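Local coordinates for protein phosphoribosyltransferase (Thermus thermophilus, PDB 1WD5) that is of unconfirmed function but belongs to the type I phosphoribosyltransferase family and probably has glycosyltransferase activity, at residues A[48-53]-A[114-119]; A[107-112]-A[198-203]. One frame throughout, in Å; residues are numbered along the deposited sequence.

Interaction 1: residues A[48-53]-A[114-119]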
loop_
_atom_site.group_PDB
_atom_site.type_symbol
_atom_site.label_atom_id
_atom_site.label_comp_id
_atom_site.label_asym_id
_atom_site.label_seq_id
_atom_site.Cartn_x
_atom_site.Cartn_y
_atom_site.Cartn_z
ATOM N N GLU A 48 11.442 6.813 7.094
ATOM C CA GLU A 48 11.812 5.415 7.283
ATOM C C GLU A 48 10.992 4.502 6.367
ATOM O O GLU A 48 9.766 4.580 6.333
ATOM C CB GLU A 48 11.595 5.035 8.750
ATOM C CG GLU A 48 11.705 3.553 9.051
ATOM C CD GLU A 48 11.740 3.266 10.541
ATOM O OE1 GLU A 48 10.995 3.930 11.291
ATOM O OE2 GLU A 48 12.506 2.373 10.961
ATOM N N LEU A 49 11.673 3.630 5.632
ATOM C CA LEU A 49 11.002 2.728 4.698
ATOM C C LEU A 49 10.656 1.361 5.273
ATOM O O LEU A 49 11.435 0.759 6.010
ATOM C CB LEU A 49 11.868 2.555 3.444
ATOM C CG LEU A 49 11.422 1.642 2.292
ATOM C CD1 LEU A 49 11.630 0.187 2.656
ATOM C CD2 LEU A 49 9.968 1.919 1.943
ATOM N N ASP A 50 9.464 0.886 4.936
ATOM C CA ASP A 50 9.013 -0.434 5.356
ATOM C C ASP A 50 7.961 -0.880 4.358
ATOM O O ASP A 50 7.557 -0.118 3.474
ATOM C CB ASP A 50 8.427 -0.417 6.779
ATOM C CG ASP A 50 8.237 -1.821 7.348
ATOM O OD1 ASP A 50 8.701 -2.796 6.720
ATOM O OD2 ASP A 50 7.631 -1.955 8.430
ATOM N N VAL A 51 7.528 -2.123 4.486
ATOM C CA VAL A 51 6.535 -2.657 3.581
ATOM C C VAL A 51 5.236 -2.879 4.344
ATOM O O VAL A 51 5.252 -3.135 5.549
ATOM C CB VAL A 51 7.016 -3.999 2.998
ATOM C CG1 VAL A 51 7.257 -4.993 4.133
ATOM C CG2 VAL A 51 5.999 -4.543 2.025
ATOM N N VAL A 52 4.112 -2.751 3.648
ATOM C CA VAL A 52 2.822 -2.993 4.273
ATOM C C VAL A 52 2.400 -4.339 3.718
ATOM O O VAL A 52 2.378 -4.541 2.502
ATOM C CB VAL A 52 1.781 -1.889 3.934
ATOM C CG1 VAL A 52 1.622 -1.735 2.436
ATOM C CG2 VAL A 52 0.451 -2.225 4.590
ATOM N N LEU A 53 2.096 -5.265 4.620
ATOM C CA LEU A 53 1.723 -6.623 4.250
ATOM C C LEU A 53 0.289 -6.924 4.664
ATOM O O LEU A 53 0.002 -7.155 5.842
ATOM C CB LEU A 53 2.697 -7.595 4.918
ATOM C CG LEU A 53 4.147 -7.416 4.440
ATOM C CD1 LEU A 53 5.136 -8.010 5.440
ATOM C CD2 LEU A 53 4.294 -8.078 3.076
ATOM N N PRO A 114 12.560 -5.891 10.397
ATOM C CA PRO A 114 11.438 -5.984 11.337
ATOM C C PRO A 114 10.413 -4.885 11.121
ATOM O O PRO A 114 10.750 -3.797 10.655
ATOM C CB PRO A 114 12.122 -5.882 12.699
ATOM C CG PRO A 114 13.253 -4.947 12.414
ATOM C CD PRO A 114 13.791 -5.491 11.103
ATOM N N LYS A 115 9.162 -5.171 11.460
ATOM C CA LYS A 115 8.096 -4.194 11.291
ATOM C C LYS A 115 8.374 -2.922 12.079
ATOM O O LYS A 115 8.580 -2.965 13.293
ATOM C CB LYS A 115 6.758 -4.785 11.734
ATOM C CG LYS A 115 5.600 -3.812 11.595
ATOM C CD LYS A 115 4.276 -4.441 11.984
ATOM C CE LYS A 115 3.145 -3.447 11.765
ATOM N NZ LYS A 115 1.821 -4.020 12.099
ATOM N N ALA A 116 8.382 -1.788 11.385
ATOM C CA ALA A 116 8.628 -0.504 12.030
ATOM C C ALA A 116 7.355 -0.044 12.729
ATOM O O ALA A 116 6.251 -0.328 12.267
ATOM C CB ALA A 116 9.060 0.532 10.996
ATOM N N ALA A 117 7.514 0.662 13.845
ATOM C CA ALA A 117 6.375 1.163 14.605
ATOM C C ALA A 117 5.588 2.161 13.763
ATOM O O ALA A 117 6.162 2.883 12.945
ATOM C CB ALA A 117 6.857 1.826 15.900
ATOM N N ARG A 118 4.274 2.199 13.962
ATOM C CA ARG A 118 3.412 3.110 13.215
ATOM C C ARG A 118 2.556 3.979 14.132
ATOM O O ARG A 118 2.138 5.075 13.757
ATOM C CB ARG A 118 2.516 2.304 12.272
ATOM C CG ARG A 118 3.315 1.496 11.258
ATOM C CD ARG A 118 2.505 0.379 10.623
ATOM N NE ARG A 118 3.330 -0.394 9.699
ATOM C CZ ARG A 118 2.919 -1.465 9.033
ATOM N NH1 ARG A 118 1.678 -1.908 9.184
ATOM N NH2 ARG A 118 3.751 -2.090 8.210
ATOM N N LYS A 119 2.306 3.480 15.338
ATOM C CA LYS A 119 1.495 4.190 16.316
ATOM C C LYS A 119 1.961 5.617 16.574
ATOM O O LYS A 119 3.127 5.857 16.887
ATOM C CB LYS A 119 1.477 3.419 17.642
ATOM C CG LYS A 119 0.613 4.059 18.716
ATOM C CD LYS A 119 0.627 3.242 20.000
ATOM C CE LYS A 119 -0.293 3.849 21.051
ATOM N NZ LYS A 119 -0.331 3.024 22.293
HETATM O O HOH W 1 2.033 -4.428 7.412
#
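Asp50 and Ala116 make the one direct hydrogen bond between strand residues 48-51 and the irregular segment 114-119. Ala116 N reaches Asp50 OD2 at 3.1 Å with a nearly straight N-H...O angle of 173°, though it arrives from above the carboxylate plane, 44° out of it. With CG set opposite its own backbone N, Asp50 holds the carboxylate out across the gap. The tight part centres here: Ala116 CB lies 3.8 Å from Asp50 OD2 and packs against the carboxylate end of Glu48, whose oxygens pair with Arg113 and Arg121. Asp50 OD1 is bonded to Arg110. An alanine here is likely to leave Ala116 N without its acceptor and take from Arg110 one of its carboxylate partners.

Arg118, though buried, is bound less directly. Its NH2 stands 3.9 Å from Asp50 OD2, a long salt bridge, while water 1, in the guanidinium plane, links NH2 to Leu53 N. Lys115 CE covers one guanidinium face and NH1 pairs with Glu146. On the solvent side, exposed Pro114, its ring turned away, barely touches the strand. The segments run 94° apart, as a connection between helix 88-112 and strand 122-126 passing across a sheet strand in the alpha/beta fold of type I phosphoribosyltransferases.

Interaction 2: residues A[107-112]-A[198-203]; sequences ERYRRV and DVEAIL
Tyr109 lies against Val199 and Leu203 where the C-terminal end of helix 88-112 packs on helix 196-204, a near-parallel helix pair in this alpha/beta phosphoribosyltransferase fold. The short axes approach to 9.2 Å and cross at -26°, with Tyr109 nearest Glu200 and Val112 nearest Leu203 in the CA register.

The apolar contacts carry most of the interface. Val199 CG1 sits over one face of the Tyr109 ring, 3.9 Å from its centroid and 23° off the normal, a CH-pi contact displaced toward the hydroxyl-bearing rim. Its position follows from chi1 of 173°, which sets CG1 opposite the backbone N of Val199. At the other end of the tyrosine, Leu203 CD1 meets Tyr109 CB at 3.7 Å and approaches the ring obliquely. Val112 continues this seam: its CG2 rests 3.9 Å from Leu203 CB, the two side chains crossing at about a right angle. Leu49 of strand 48-59 also touches Leu203.

Among the polar groups, Arg108 and Glu200 are both partly exposed. The extended Glu200 chain passes the tyrosine, Glu200 CG lying 4.1 Å from Tyr109 CD2. Its OE2 comes to the aliphatic part of Arg108. Although the guanidinium and carboxylate planes are not far from parallel, Arg108 NE and Glu200 OE2 remain 5.0 Å apart, so any attraction is probably only long-range; Arg108 NH2 has a long, weak ion pair with Asp196. The buried Tyr109 has its hydroxyl hydrogen-bonded to Asp196 OD1 in helix 196-204, which fixes the far end of the ring.

No direct hydrogen bond joins the two segments; the bridge is water 2, which donates to Arg108 O at 2.9 Å and, weakly, to Glu200 OE1 at 3.4 Å.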
loop_
_atom_site.group_PDB
_atom_site.type_symbol
_atom_site.label_atom_id
_atom_site.label_comp_id
_atom_site.label_asym_id
_atom_site.label_seq_id
_atom_site.Cartn_x
_atom_site.Cartn_y
_atom_site.Cartn_z
ATOM N N GLU A 107 7.138 -13.688 6.244
ATOM C CA GLU A 107 8.227 -14.250 7.039
ATOM C C GLU A 107 9.589 -13.891 6.458
ATOM O O GLU A 107 10.497 -13.508 7.194
ATOM C CB GLU A 107 8.116 -15.780 7.141
ATOM C CG GLU A 107 6.809 -16.286 7.746
ATOM C CD GLU A 107 6.837 -17.782 8.071
ATOM O OE1 GLU A 107 7.495 -18.548 7.331
ATOM O OE2 GLU A 107 6.188 -18.192 9.060
ATOM N N ARG A 108 9.741 -14.008 5.142
ATOM C CA ARG A 108 11.032 -13.687 4.547
ATOM C C ARG A 108 11.358 -12.203 4.585
ATOM O O ARG A 108 12.515 -11.834 4.769
ATOM C CB ARG A 108 11.139 -14.232 3.115
ATOM C CG ARG A 108 10.027 -13.866 2.167
ATOM C CD ARG A 108 10.023 -14.845 0.986
ATOM N NE ARG A 108 8.853 -14.678 0.124
ATOM C CZ ARG A 108 8.407 -15.597 -0.728
ATOM N NH1 ARG A 108 9.031 -16.764 -0.839
ATOM N NH2 ARG A 108 7.333 -15.350 -1.467
ATOM N N TYR A 109 10.357 -11.346 4.419
ATOM C CA TYR A 109 10.612 -9.908 4.473
ATOM C C TYR A 109 10.975 -9.507 5.907
ATOM O O TYR A 109 11.898 -8.719 6.127
ATOM C CB TYR A 109 9.380 -9.110 4.032
ATOM C CG TYR A 109 9.066 -9.129 2.542
ATOM C CD1 TYR A 109 7.947 -8.453 2.048
ATOM C CD2 TYR A 109 9.877 -9.804 1.631
ATOM C CE1 TYR A 109 7.643 -8.446 0.695
ATOM C CE2 TYR A 109 9.583 -9.802 0.263
ATOM C CZ TYR A 109 8.461 -9.120 -0.194
ATOM O OH TYR A 109 8.149 -9.095 -1.535
ATOM N N ARG A 110 10.256 -10.053 6.883
ATOM C CA ARG A 110 10.514 -9.715 8.280
ATOM C C ARG A 110 11.842 -10.252 8.784
ATOM O O ARG A 110 12.364 -9.778 9.790
ATOM C CB ARG A 110 9.367 -10.199 9.174
ATOM C CG ARG A 110 8.067 -9.413 8.972
ATOM C CD ARG A 110 8.316 -7.917 9.117
ATOM N NE ARG A 110 7.184 -7.090 8.695
ATOM C CZ ARG A 110 7.316 -5.865 8.191
ATOM N NH1 ARG A 110 8.527 -5.344 8.049
ATOM N NH2 ARG A 110 6.251 -5.157 7.838
ATOM N N ARG A 111 12.393 -11.239 8.087
ATOM C CA ARG A 111 13.677 -11.791 8.486
ATOM C C ARG A 111 14.795 -10.786 8.194
ATOM O O ARG A 111 15.805 -10.758 8.896
ATOM C CB ARG A 111 13.942 -13.098 7.748
ATOM C CG ARG A 111 15.245 -13.784 8.133
ATOM C CD ARG A 111 15.186 -15.248 7.737
ATOM N NE ARG A 111 14.095 -15.918 8.433
ATOM C CZ ARG A 111 13.226 -16.741 7.852
ATOM N NH1 ARG A 111 13.321 -16.998 6.555
ATOM N NH2 ARG A 111 12.259 -17.303 8.567
ATOM N N VAL A 112 14.610 -9.958 7.167
ATOM C CA VAL A 112 15.617 -8.961 6.805
ATOM C C VAL A 112 15.329 -7.553 7.333
ATOM O O VAL A 112 16.233 -6.724 7.406
ATOM C CB VAL A 112 15.808 -8.878 5.269
ATOM C CG1 VAL A 112 16.249 -10.221 4.729
ATOM C CG2 VAL A 112 14.519 -8.439 4.598
ATOM N N ASP A 198 14.547 -8.548 -4.929
ATOM C CA ASP A 198 14.805 -7.115 -5.076
ATOM C C ASP A 198 14.199 -6.372 -3.880
ATOM O O ASP A 198 14.800 -5.439 -3.353
ATOM C CB ASP A 198 14.208 -6.570 -6.380
ATOM C CG ASP A 198 14.900 -7.120 -7.621
ATOM O OD1 ASP A 198 16.118 -7.395 -7.560
ATOM O OD2 ASP A 198 14.230 -7.259 -8.667
ATOM N N VAL A 199 13.012 -6.788 -3.447
ATOM C CA VAL A 199 12.376 -6.142 -2.305
ATOM C C VAL A 199 13.206 -6.386 -1.051
ATOM O O VAL A 199 13.395 -5.480 -0.246
ATOM C CB VAL A 199 10.944 -6.661 -2.072
ATOM C CG1 VAL A 199 10.387 -6.095 -0.765
ATOM C CG2 VAL A 199 10.046 -6.246 -3.244
ATOM N N GLU A 200 13.708 -7.607 -0.897
ATOM C CA GLU A 200 14.531 -7.951 0.257
ATOM C C GLU A 200 15.802 -7.113 0.292
ATOM O O GLU A 200 16.234 -6.675 1.359
ATOM C CB GLU A 200 14.911 -9.431 0.229
ATOM C CG GLU A 200 13.821 -10.377 0.711
ATOM C CD GLU A 200 14.265 -11.832 0.673
ATOM O OE1 GLU A 200 15.407 -12.119 1.099
ATOM O OE2 GLU A 200 13.469 -12.688 0.227
ATOM N N ALA A 201 16.404 -6.905 -0.875
ATOM C CA ALA A 201 17.630 -6.112 -0.977
ATOM C C ALA A 201 17.360 -4.690 -0.484
ATOM O O ALA A 201 18.166 -4.109 0.244
ATOM C CB ALA A 201 18.110 -6.082 -2.416
ATOM N N ILE A 202 16.219 -4.138 -0.884
ATOM C CA ILE A 202 15.845 -2.793 -0.472
ATOM C C ILE A 202 15.589 -2.738 1.031
ATOM O O ILE A 202 16.097 -1.852 1.718
ATOM C CB ILE A 202 14.587 -2.321 -1.218
ATOM C CG1 ILE A 202 14.911 -2.154 -2.705
ATOM C CG2 ILE A 202 14.088 -1.011 -0.624
ATOM C CD1 ILE A 202 13.720 -1.796 -3.555
ATOM N N LEU A 203 14.816 -3.694 1.538
ATOM C CA LEU A 203 14.491 -3.750 2.959
ATOM C C LEU A 203 15.716 -3.887 3.876
ATOM O O LEU A 203 15.730 -3.348 4.986
ATOM C CB LEU A 203 13.524 -4.911 3.229
ATOM C CG LEU A 203 12.093 -4.795 2.685
ATOM C CD1 LEU A 203 11.320 -6.078 2.988
ATOM C CD2 LEU A 203 11.397 -3.604 3.322
HETATM O O HOH W 2 14.672 -13.564 4.034
#

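Interaction 1 is the more buried contact, its centre about 11 Å from the centre of the chain against about 16 Å for the centre of interaction 2, yet it is the polar one: carboxylates, a backbone amide and a guanidinium meet at the sheet. Interaction 2, only partly buried, joins two helices through apolar groups, with its polar fringe bridged by water. Arg110 of 107-112 ties them together: besides its Asp50 pairing, its NH2 lies 3.2 Å from Val51 O, a probable hydrogen bond, and its NH1 packs 3.5 Å from Lys115 CA. Tyr109 CD1 adds an apolar contact, 3.8 Å from Leu53 CD2. The end of helix 88-112 thus packs on helix 196-204 while also meeting the strand.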